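Local structure of leucine-rich repeat protein (Bacteroides thetaiotaomicron, 4ECN) at residues Ala477-Tyr480 / Glu481-Leu485; Ala530-Leu533 / Lys534-Thr538. The protein is of unknown function but, with its leucine-rich repeats, probably binds other proteins outside the cell. All coordinates share one frame; numbering follows the deposited sequence.

Contact 1. Residues Ala477-Tyr480 / Glu481-Leu485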
ATOM      1  N   ALA A 477     -15.315   9.808 -25.314  1.00 56.34           N
ATOM      2  CA  ALA A 477     -14.288  10.672 -25.930  1.00 56.47           C
ATOM      3  C   ALA A 477     -14.880  11.537 -27.000  1.00 63.14           C
ATOM      4  O   ALA A 477     -14.402  12.643 -27.224  1.00 64.05           O
ATOM      5  CB  ALA A 477     -13.164   9.841 -26.519  1.00 56.98           C
ATOM      6  N   LYS A 478     -15.931  11.039 -27.669  1.00 60.77           N
ATOM      7  CA  LYS A 478     -16.636  11.794 -28.696  1.00 61.18           C
ATOM      8  C   LYS A 478     -17.377  12.965 -28.044  1.00 65.03           C
ATOM      9  O   LYS A 478     -17.614  13.976 -28.700  1.00 66.86           O
ATOM     10  CB  LYS A 478     -17.602  10.899 -29.497  1.00 62.23           C
ATOM     11  CG  LYS A 478     -16.955   9.991 -30.543  1.00 58.14           C
ATOM     12  CD  LYS A 478     -18.050   9.306 -31.372  1.00 63.35           C
ATOM     13  CE  LYS A 478     -17.563   8.426 -32.498  1.00 74.18           C
ATOM     14  NZ  LYS A 478     -18.691   7.938 -33.346  1.00 81.98           N
ATOM     15  N   GLN A 479     -17.721  12.840 -26.757  1.00 59.51           N
ATOM     16  CA  GLN A 479     -18.423  13.902 -26.051  1.00 59.78           C
ATOM     17  C   GLN A 479     -17.427  14.884 -25.410  1.00 65.22           C
ATOM     18  O   GLN A 479     -17.556  16.093 -25.618  1.00 66.84           O
ATOM     19  CB  GLN A 479     -19.366  13.315 -24.980  1.00 59.70           C
ATOM     20  CG  GLN A 479     -20.234  14.364 -24.269  1.00 65.10           C
ATOM     21  CD  GLN A 479     -20.779  13.910 -22.928  1.00 81.26           C
ATOM     22  OE1 GLN A 479     -21.435  12.857 -22.789  1.00 72.32           O
ATOM     23  NE2 GLN A 479     -20.558  14.734 -21.904  1.00 72.39           N
ATOM     24  N   TYR A 480     -16.450  14.363 -24.638  1.00 59.74           N
ATOM     25  CA  TYR A 480     -15.499  15.148 -23.850  1.00 59.91           C
ATOM     26  C   TYR A 480     -14.510  15.949 -24.738  1.00 67.08           C
ATOM     27  O   TYR A 480     -13.919  16.925 -24.248  1.00 67.10           O
ATOM     28  CB  TYR A 480     -14.714  14.247 -22.863  1.00 59.74           C
ATOM     29  CG  TYR A 480     -15.552  13.329 -21.982  1.00 59.90           C
ATOM     30  CD1 TYR A 480     -16.842  13.680 -21.594  1.00 62.08           C
ATOM     31  CD2 TYR A 480     -15.027  12.141 -21.485  1.00 59.37           C
ATOM     32  CE1 TYR A 480     -17.626  12.823 -20.824  1.00 61.54           C
ATOM     33  CE2 TYR A 480     -15.789  11.295 -20.677  1.00 59.46           C
ATOM     34  CZ  TYR A 480     -17.088  11.642 -20.347  1.00 65.59           C
ATOM     35  OH  TYR A 480     -17.852  10.811 -19.561  1.00 64.62           O
ATOM     36  N   GLU A 481     -14.373  15.582 -26.038  1.00 65.15           N
ATOM     37  CA  GLU A 481     -13.537  16.294 -27.019  1.00 65.88           C
ATOM     38  C   GLU A 481     -14.103  17.698 -27.241  1.00 72.42           C
ATOM     39  O   GLU A 481     -13.353  18.657 -27.459  1.00 72.52           O
ATOM     40  CB  GLU A 481     -13.469  15.505 -28.352  1.00 67.30           C
ATOM     41  CG  GLU A 481     -12.600  16.109 -29.446  1.00 76.35           C
ATOM     42  CD  GLU A 481     -11.158  16.403 -29.079  1.00100.18           C
ATOM     43  OE1 GLU A 481     -10.327  15.464 -29.092  1.00 90.75           O
ATOM     44  OE2 GLU A 481     -10.854  17.585 -28.793  1.00100.13           O
ATOM     45  N   ASN A 482     -15.441  17.803 -27.139  1.00 70.38           N
ATOM     46  CA  ASN A 482     -16.209  19.025 -27.334  1.00 72.02           C
ATOM     47  C   ASN A 482     -16.315  19.841 -26.033  1.00 76.94           C
ATOM     48  O   ASN A 482     -16.861  20.948 -26.045  1.00 78.09           O
ATOM     49  CB  ASN A 482     -17.599  18.683 -27.881  1.00 73.23           C
ATOM     50  CG  ASN A 482     -17.547  18.127 -29.289  1.00 92.80           C
ATOM     51  OD1 ASN A 482     -16.909  18.691 -30.194  1.00 84.67           O
ATOM     52  ND2 ASN A 482     -18.226  17.013 -29.509  1.00 84.82           N
ATOM     53  N   GLU A 483     -15.764  19.325 -24.936  1.00 72.91           N
ATOM     54  CA  GLU A 483     -15.751  20.039 -23.658  1.00 72.87           C
ATOM     55  C   GLU A 483     -14.348  20.585 -23.436  1.00 78.25           C
ATOM     56  O   GLU A 483     -13.364  19.943 -23.835  1.00 79.08           O
ATOM     57  CB  GLU A 483     -16.203  19.133 -22.501  1.00 72.70           C
ATOM     58  CG  GLU A 483     -17.581  18.525 -22.703  1.00 78.09           C
ATOM     59  CD  GLU A 483     -18.061  17.533 -21.662  1.00 81.71           C
ATOM     60  OE1 GLU A 483     -17.251  17.114 -20.805  1.00 53.16           O
ATOM     61  OE2 GLU A 483     -19.258  17.169 -21.712  1.00 72.11           O
ATOM     62  N   GLU A 484     -14.244  21.763 -22.820  1.00 73.57           N
ATOM     63  CA  GLU A 484     -12.936  22.367 -22.601  1.00 73.08           C
ATOM     64  C   GLU A 484     -12.285  21.757 -21.323  1.00 72.70           C
ATOM     65  O   GLU A 484     -12.229  22.387 -20.256  1.00 71.18           O
ATOM     66  CB  GLU A 484     -13.050  23.906 -22.532  1.00 76.18           C
ATOM     67  CG  GLU A 484     -13.523  24.579 -23.822  1.00 89.02           C
ATOM     68  CD  GLU A 484     -13.542  26.101 -23.821  1.00113.71           C
ATOM     69  OE1 GLU A 484     -12.718  26.714 -23.102  1.00102.29           O
ATOM     70  OE2 GLU A 484     -14.344  26.681 -24.590  1.00114.52           O
ATOM     71  N   LEU A 485     -11.800  20.506 -21.463  1.00 66.78           N
ATOM     72  CA  LEU A 485     -11.145  19.738 -20.399  1.00 64.23           C
ATOM     73  C   LEU A 485      -9.705  20.202 -20.190  1.00 69.74           C
ATOM     74  O   LEU A 485      -8.889  20.150 -21.122  1.00 71.02           O
ATOM     75  CB  LEU A 485     -11.163  18.238 -20.742  1.00 62.64           C
ATOM     76  CG  LEU A 485     -12.150  17.318 -20.040  1.00 65.20           C
ATOM     77  CD1 LEU A 485     -13.589  17.710 -20.304  1.00 65.34           C
ATOM     78  CD2 LEU A 485     -11.926  15.876 -20.471  1.00 65.43           C
TER

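Contact 2. Residues Ala530-Leu533 / Lys534-Thr538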
ATOM      1  N   ALA A 530      19.831  10.182 -13.590  1.00 45.67           N
ATOM      2  CA  ALA A 530      20.298  11.241 -12.694  1.00 44.29           C
ATOM      3  C   ALA A 530      20.132  12.619 -13.354  1.00 49.86           C
ATOM      4  O   ALA A 530      19.687  13.582 -12.720  1.00 49.21           O
ATOM      5  CB  ALA A 530      21.748  11.004 -12.332  1.00 44.82           C
ATOM      6  N   ALA A 531      20.446  12.694 -14.650  1.00 48.16           N
ATOM      7  CA  ALA A 531      20.311  13.932 -15.399  1.00 49.37           C
ATOM      8  C   ALA A 531      18.842  14.314 -15.525  1.00 55.41           C
ATOM      9  O   ALA A 531      18.488  15.478 -15.287  1.00 57.48           O
ATOM     10  CB  ALA A 531      20.950  13.782 -16.778  1.00 50.83           C
ATOM     11  N   GLN A 532      17.983  13.322 -15.845  1.00 49.86           N
ATOM     12  CA  GLN A 532      16.565  13.552 -16.056  1.00 49.60           C
ATOM     13  C   GLN A 532      15.862  13.957 -14.765  1.00 51.32           C
ATOM     14  O   GLN A 532      15.051  14.872 -14.793  1.00 50.71           O
ATOM     15  CB  GLN A 532      15.905  12.308 -16.659  1.00 51.20           C
ATOM     16  CG  GLN A 532      14.472  12.510 -17.158  1.00 54.61           C
ATOM     17  CD  GLN A 532      14.300  13.668 -18.100  1.00 63.35           C
ATOM     18  OE1 GLN A 532      14.995  13.797 -19.114  1.00 57.41           O
ATOM     19  NE2 GLN A 532      13.349  14.533 -17.781  1.00 53.98           N
ATOM     20  N   LEU A 533      16.187  13.321 -13.650  1.00 47.93           N
ATOM     21  CA  LEU A 533      15.564  13.645 -12.380  1.00 47.51           C
ATOM     22  C   LEU A 533      15.909  15.065 -11.951  1.00 55.72           C
ATOM     23  O   LEU A 533      15.013  15.774 -11.494  1.00 57.65           O
ATOM     24  CB  LEU A 533      15.973  12.645 -11.303  1.00 46.41           C
ATOM     25  CG  LEU A 533      15.138  12.669 -10.013  1.00 51.31           C
ATOM     26  CD1 LEU A 533      13.635  12.523 -10.292  1.00 51.44           C
ATOM     27  CD2 LEU A 533      15.596  11.599  -9.033  1.00 52.69           C
ATOM     28  N   LYS A 534      17.181  15.501 -12.142  1.00 52.45           N
ATOM     29  CA  LYS A 534      17.645  16.851 -11.778  1.00 51.54           C
ATOM     30  C   LYS A 534      16.846  17.882 -12.593  1.00 54.23           C
ATOM     31  O   LYS A 534      16.355  18.852 -12.032  1.00 52.76           O
ATOM     32  CB  LYS A 534      19.177  16.993 -11.983  1.00 53.18           C
ATOM     33  CG  LYS A 534      19.773  18.300 -11.443  1.00 44.89           C
ATOM     34  CD  LYS A 534      21.248  18.444 -11.760  1.00 51.52           C
ATOM     35  CE  LYS A 534      21.808  19.745 -11.229  1.00 66.48           C
ATOM     36  NZ  LYS A 534      23.231  19.961 -11.618  1.00 74.95           N
ATOM     37  N   ALA A 535      16.651  17.614 -13.879  1.00 51.65           N
ATOM     38  CA  ALA A 535      15.840  18.444 -14.761  1.00 52.85           C
ATOM     39  C   ALA A 535      14.387  18.539 -14.273  1.00 58.33           C
ATOM     40  O   ALA A 535      13.844  19.635 -14.146  1.00 57.83           O
ATOM     41  CB  ALA A 535      15.866  17.867 -16.163  1.00 53.82           C
ATOM     42  N   ASP A 536      13.770  17.379 -13.981  1.00 55.98           N
ATOM     43  CA  ASP A 536      12.386  17.283 -13.546  1.00 55.49           C
ATOM     44  C   ASP A 536      12.168  18.035 -12.229  1.00 57.50           C
ATOM     45  O   ASP A 536      11.199  18.796 -12.136  1.00 58.49           O
ATOM     46  CB  ASP A 536      11.966  15.815 -13.413  1.00 56.95           C
ATOM     47  CG  ASP A 536      11.609  15.116 -14.724  1.00 72.94           C
ATOM     48  OD1 ASP A 536      11.296  15.828 -15.730  1.00 74.15           O
ATOM     49  OD2 ASP A 536      11.536  13.860 -14.724  1.00 79.81           O
ATOM     50  N   TRP A 537      13.082  17.877 -11.250  1.00 50.80           N
ATOM     51  CA  TRP A 537      12.965  18.576  -9.975  1.00 49.37           C
ATOM     52  C   TRP A 537      13.153  20.079 -10.211  1.00 54.32           C
ATOM     53  O   TRP A 537      12.349  20.859  -9.701  1.00 53.54           O
ATOM     54  CB  TRP A 537      13.946  18.024  -8.927  1.00 47.35           C
ATOM     55  CG  TRP A 537      13.772  18.558  -7.516  1.00 47.96           C
ATOM     56  CD1 TRP A 537      12.799  19.407  -7.062  1.00 50.87           C
ATOM     57  CD2 TRP A 537      14.615  18.277  -6.385  1.00 47.25           C
ATOM     58  NE1 TRP A 537      12.998  19.689  -5.733  1.00 49.70           N
ATOM     59  CE2 TRP A 537      14.098  19.000  -5.287  1.00 50.69           C
ATOM     60  CE3 TRP A 537      15.763  17.480  -6.193  1.00 47.95           C
ATOM     61  CZ2 TRP A 537      14.697  18.964  -4.021  1.00 49.25           C
ATOM     62  CZ3 TRP A 537      16.349  17.444  -4.933  1.00 48.44           C
ATOM     63  CH2 TRP A 537      15.817  18.175  -3.868  1.00 48.73           C
ATOM     64  N   THR A 538      14.143  20.483 -11.042  1.00 52.84           N
ATOM     65  CA  THR A 538      14.348  21.893 -11.395  1.00 53.80           C
ATOM     66  C   THR A 538      13.056  22.477 -11.980  1.00 59.97           C
ATOM     67  O   THR A 538      12.640  23.542 -11.526  1.00 61.05           O
ATOM     68  CB  THR A 538      15.517  22.111 -12.380  1.00 58.86           C
ATOM     69  OG1 THR A 538      16.658  21.353 -12.005  1.00 59.42           O
ATOM     70  CG2 THR A 538      15.919  23.558 -12.479  1.00 58.00           C
TER

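Contact 1. Residues Ala477-Tyr480 / Glu481-Leu485
The amide of Gln479 reaches the carboxylate of Glu483 at the end of helix 475-480, the two side chains crossing at an angle, with the amide and carboxylate planes turned 62° apart. Gln479 NE2 gives a fairly straight hydrogen bond of 2.8 Å to Glu483 OE2. The acceptor lies in the plane of the Gln479 amide, whereas the donor comes in from above the carboxylate plane. With CG anti to the backbone N (chi1 -175°) and the chain extended beyond it, Gln479 reaches Glu483 with its NE2. Glu483 also runs alongside Tyr480, pointing the same way, and brings OE1 within 3.5 Å of Tyr480 CD1. That OE1 forms a salt bridge with Arg446 NE, and the side chains of Gln479 and Tyr480 also touch this arginine. An apolar touch adds to this: Leu485 CD2 lies 4.0 Å from Tyr480 CB.

The backbone leaves the helix here: Glu481 N bonds to Ala477 O at 3.2 Å, Asn482 N to Gln479 O at 3.1 Å, and Glu483 N closes a type I turn on Tyr480 O. Glu481 OE1 instead accepts a hydrogen bond from Trp469 NE1. An alanine in place of Glu483 would probably leave the Gln479 amide free to turn and Arg446 without its carboxylate mate. One carboxylate thus serves two partners, an amide through OE2 and a guanidinium through OE1, and the arginine's positive charge is likely to favour the ionised form of Glu483.

Contact 2. Residues Ala530-Leu533 / Lys534-Thr538
Gln532 and Asp536, one helical turn apart, supply the side-chain link within 530-538. Gln532 NE2 makes a weak hydrogen bond of 3.2 Å to Asp536 OD1, bent to 133° at the hydrogen, with amide and carboxylate planes 61° apart. The bend at chi2 of Gln532 (52°) turns its amide along the helix toward Asp536, one turn further on. The other carboxylate oxygen, OD2, accepts from Leu507 N, so the buried Asp536 has partners on both oxygens.

Backbone bonds follow the regular alpha-helical i to i+4 pattern: Lys534 N to Ala530 O, Ala535 N to Ala531 O, Asp536 N to Gln532 O at 2.9 Å, and Trp537 N to Leu533 O at 2.9 Å. Lys534 O takes two donors, Thr538 N and Thr538 OG1, from opposite faces of its plane.

Lys534, extended, pairs through NZ with Glu562 OE1 in a salt bridge outside the segment. Trp537 meets the rings of Phe553, on strand 552-554, and Phe563, the latter edge-to-face, and also touches Leu569 of helix 566-569. Helix 530-542 is the crossover of a beta-alpha-beta unit, joining strand 519-521 to strand 552-554.

How the contacts relate
Contact 1 comes first along the chain and contact 2 follows, their centres about 33 Å apart and their nearest atoms about 21 Å apart, so they do not touch. Both lie in connections between successive strands of the same mixed sheet: residues 477-485 belong to the link from strand 452-456 to strand 495-499, and residues 530-538 to that from strand 519-521 to strand 552-554. One marks where a short helix gives way to loop; the other lies within a longer, continuous helix. The strands they join run parallel in one sheet, as in leucine-rich repeats, while the two connections differ: a short helix ending in a turn in one, a longer helix in the other.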